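Local coordinates for protein beta-galactosidase (Bacteroides thetaiotaomicron, PDB 5MUI) that is a glycoside hydrolase that probably removes arabinofuranose from rhamnogalacturonan-II, a complex plant pectin broken down by this gut bacterium, at residues Gln198-Leu203 against Met224-Gly229. Sequence-based numbering, arbitrary orientation.
Sequences QWWEKL and MFYNAG. With 8PK (4-O-[(1R)-1-hydroxyethyl]-2-O-methyl-alpha-L-fucopyranose), chain B; FUB (beta-L-arabinofuranose), chain C.
Trp200 drives the CH2 corner of its indole onto one face of the Tyr226 ring, nearer the rim than the centre, with CH2 3.5 Å from Tyr226 CZ. The two side chains cross at about a right angle and their ring planes stand 53° apart, an oblique pairing. At the far end of the phenol, Tyr226 OH donates to Glu201 OE1 over 2.9 Å, reaching that oxygen from above the carboxylate plane. Glu201 gets there with CG tucked between its own backbone N and carbonyl carbon (chi1 62°) and the chain extended beyond; its OE2 takes the backbone N-H of Gln198 on the anti side and forms a salt bridge with Arg255. Gln198 OE1 in turn fixes the rotation of the indole, accepting Trp200 NE1 in the ring plane at a nearly straight 174°. A phenylalanine in place of Tyr226 removes the hydroxyl that donates to Glu201 OE1, and the carboxylate would probably be less firmly oriented. Five four-stranded antiparallel sheets make up this chain, as in a five-bladed beta-propeller; residues 224-229 belong to the second strand of one blade, and 198-203 to the loop leading into its first. Further along the strand, Ala228 CB fits against Glu201 CB at 3.6 Å and also touches Trp200 CZ3. A water lies within hydrogen-bonding distance of Trp200 O and Ala228 O, while Leu203 N donates to Gly229 O over 3.0 Å. The strand's other side serves the glycan pocket: Asn227 ND2 donates to O3 of the arabinofuranose at 3.0 Å, a sugar also held by Asp273 and Lys334. Gly229 CA lies 3.6 Å from the methyl C7 of the methylated fucose, so that the backbone itself lines the pocket at this point.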
loop_
_atom_site.group_PDB
_atom_site.type_symbol
_atom_site.label_atom_id
_atom_site.label_comp_id
_atom_site.label_asym_id
_atom_site.label_seq_id
_atom_site.Cartn_x
_atom_site.Cartn_y
_atom_site.Cartn_z
ATOM N N GLN A 198 13.871 11.758 -10.850
ATOM C CA GLN A 198 15.151 11.055 -10.665
ATOM C C GLN A 198 15.169 9.699 -11.397
ATOM O O GLN A 198 14.117 9.216 -11.820
ATOM C CB GLN A 198 15.405 10.869 -9.158
ATOM C CG GLN A 198 15.555 12.175 -8.396
ATOM C CD GLN A 198 15.393 12.034 -6.875
ATOM O OE1 GLN A 198 14.566 11.266 -6.394
ATOM N NE2 GLN A 198 16.160 12.824 -6.116
ATOM N N TRP A 199 16.351 9.093 -11.562
ATOM C CA TRP A 199 16.494 7.861 -12.358
ATOM C C TRP A 199 15.579 6.677 -11.940
ATOM O O TRP A 199 15.087 5.940 -12.805
ATOM C CB TRP A 199 17.979 7.397 -12.404
ATOM C CG TRP A 199 18.570 6.935 -11.081
ATOM C CD1 TRP A 199 19.337 7.674 -10.206
ATOM C CD2 TRP A 199 18.438 5.626 -10.478
ATOM N NE1 TRP A 199 19.657 6.919 -9.118
ATOM C CE2 TRP A 199 19.136 5.656 -9.257
ATOM C CE3 TRP A 199 17.804 4.448 -10.855
ATOM C CZ2 TRP A 199 19.217 4.527 -8.397
ATOM C CZ3 TRP A 199 17.866 3.326 -9.984
ATOM C CH2 TRP A 199 18.584 3.375 -8.795
ATOM N N TRP A 200 15.343 6.535 -10.629
ATOM C CA TRP A 200 14.610 5.398 -10.044
ATOM C C TRP A 200 13.070 5.469 -10.299
ATOM O O TRP A 200 12.364 4.500 -10.019
ATOM C CB TRP A 200 14.908 5.289 -8.518
ATOM C CG TRP A 200 14.333 6.435 -7.732
ATOM C CD1 TRP A 200 14.824 7.716 -7.643
ATOM C CD2 TRP A 200 13.104 6.427 -7.002
ATOM N NE1 TRP A 200 13.988 8.492 -6.898
ATOM C CE2 TRP A 200 12.920 7.737 -6.481
ATOM C CE3 TRP A 200 12.152 5.437 -6.723
ATOM C CZ2 TRP A 200 11.806 8.097 -5.703
ATOM C CZ3 TRP A 200 11.016 5.792 -5.939
ATOM C CH2 TRP A 200 10.867 7.109 -5.432
ATOM N N GLU A 201 12.585 6.601 -10.849
ATOM C CA GLU A 201 11.148 6.841 -11.079
ATOM C C GLU A 201 10.792 7.210 -12.541
ATOM O O GLU A 201 9.680 7.677 -12.809
ATOM C CB GLU A 201 10.651 7.905 -10.103
ATOM C CG GLU A 201 11.321 9.257 -10.279
ATOM C CD GLU A 201 10.730 10.369 -9.458
ATOM O OE1 GLU A 201 9.501 10.353 -9.135
ATOM O OE2 GLU A 201 11.525 11.304 -9.161
ATOM N N LYS A 202 11.699 6.967 -13.491
ATOM C CA LYS A 202 11.491 7.464 -14.845
ATOM C C LYS A 202 10.473 6.657 -15.640
ATOM O O LYS A 202 9.920 7.206 -16.552
ATOM C CB LYS A 202 12.810 7.569 -15.638
ATOM C CG LYS A 202 13.745 8.689 -15.212
ATOM C CD LYS A 202 13.288 10.045 -15.738
ATOM C CE LYS A 202 14.123 11.191 -15.191
ATOM N NZ LYS A 202 15.352 11.476 -15.982
ATOM N N LEU A 203 10.238 5.380 -15.314
ATOM C CA LEU A 203 9.314 4.538 -16.102
ATOM C C LEU A 203 7.830 4.709 -15.722
ATOM O O LEU A 203 6.956 4.774 -16.586
ATOM C CB LEU A 203 9.701 3.057 -15.972
ATOM C CG LEU A 203 11.103 2.716 -16.474
ATOM C CD1 LEU A 203 11.496 1.328 -16.028
ATOM C CD2 LEU A 203 11.169 2.852 -17.990
ATOM N N MET A 224 6.373 11.968 2.103
ATOM C CA MET A 224 5.828 10.889 1.260
ATOM C C MET A 224 6.859 9.776 1.023
ATOM O O MET A 224 7.980 10.065 0.606
ATOM C CB MET A 224 5.369 11.448 -0.099
ATOM C CG MET A 224 4.716 10.431 -1.063
ATOM S SD MET A 224 4.592 11.107 -2.768
ATOM C CE MET A 224 3.336 12.362 -2.518
ATOM N N PHE A 225 6.461 8.526 1.294
ATOM C CA PHE A 225 7.159 7.335 0.841
ATOM C C PHE A 225 6.413 6.779 -0.352
ATOM O O PHE A 225 5.163 6.606 -0.300
ATOM C CB PHE A 225 7.237 6.266 1.955
ATOM C CG PHE A 225 8.360 6.496 2.917
ATOM C CD1 PHE A 225 8.268 7.488 3.891
ATOM C CD2 PHE A 225 9.547 5.775 2.798
ATOM C CE1 PHE A 225 9.330 7.713 4.765
ATOM C CE2 PHE A 225 10.608 5.972 3.684
ATOM C CZ PHE A 225 10.493 6.955 4.665
ATOM N N TYR A 226 7.132 6.530 -1.448
ATOM C CA TYR A 226 6.489 5.976 -2.666
ATOM C C TYR A 226 7.412 5.063 -3.421
ATOM O O TYR A 226 8.638 5.191 -3.299
ATOM C CB TYR A 226 5.940 7.067 -3.615
ATOM C CG TYR A 226 6.937 7.998 -4.312
ATOM C CD1 TYR A 226 7.678 8.943 -3.586
ATOM C CD2 TYR A 226 7.071 7.992 -5.716
ATOM C CE1 TYR A 226 8.540 9.847 -4.237
ATOM C CE2 TYR A 226 7.907 8.889 -6.378
ATOM C CZ TYR A 226 8.657 9.814 -5.645
ATOM O OH TYR A 226 9.506 10.707 -6.307
ATOM N N ASN A 227 6.847 4.094 -4.146
ATOM C CA ASN A 227 7.704 3.227 -4.986
ATOM C C ASN A 227 7.459 3.530 -6.449
ATOM O O ASN A 227 6.410 4.063 -6.794
ATOM C CB ASN A 227 7.601 1.725 -4.615
ATOM C CG ASN A 227 6.194 1.147 -4.784
ATOM O OD1 ASN A 227 5.275 1.506 -4.040
ATOM N ND2 ASN A 227 6.050 0.177 -5.694
ATOM N N ALA A 228 8.453 3.226 -7.282
ATOM C CA ALA A 228 8.444 3.559 -8.694
ATOM C C ALA A 228 9.392 2.654 -9.439
ATOM O O ALA A 228 10.221 1.988 -8.812
ATOM C CB ALA A 228 8.865 5.013 -8.875
ATOM N N GLY A 229 9.270 2.666 -10.770
ATOM C CA GLY A 229 10.102 1.845 -11.672
ATOM C C GLY A 229 11.139 2.662 -12.457
ATOM O O GLY A 229 10.870 3.815 -12.864
HETATM O O9 8PK B . 6.085 0.380 -19.637
HETATM C C8 8PK B . 6.195 0.655 -18.246
HETATM C C10 8PK B . 5.363 1.894 -17.915
HETATM O O4 8PK B . 5.767 -0.486 -17.483
HETATM C C4 8PK B . 6.507 -1.709 -17.704
HETATM C C5 8PK B . 5.553 -2.890 -17.517
HETATM C C6 8PK B . 4.275 -2.672 -18.323
HETATM O O5 8PK B . 5.178 -3.077 -16.137
HETATM C C3 8PK B . 7.700 -1.835 -16.755
HETATM O O3 8PK B . 8.593 -0.727 -16.903
HETATM C C2 8PK B . 7.197 -1.942 -15.312
HETATM O O2 8PK B . 8.305 -2.024 -14.375
HETATM C C7 8PK B . 8.648 -0.785 -13.736
HETATM C C1 8PK B . 6.251 -3.158 -15.198
HETATM O O5 FUB C . 0.160 -2.223 -4.833
HETATM C C5 FUB C . 0.032 -1.392 -6.009
HETATM C C4 FUB C . 1.205 -1.431 -6.999
HETATM O O4 FUB C . 0.969 -2.353 -8.081
HETATM C C3 FUB C . 2.566 -1.805 -6.457
HETATM O O3 FUB C . 3.212 -0.693 -5.812
HETATM C C2 FUB C . 3.283 -2.271 -7.729
HETATM O O2 FUB C . 4.401 -3.139 -7.479
HETATM C C1 FUB C . 2.188 -2.911 -8.591
HETATM O O HOH W 1 13.178 2.000 -9.220
#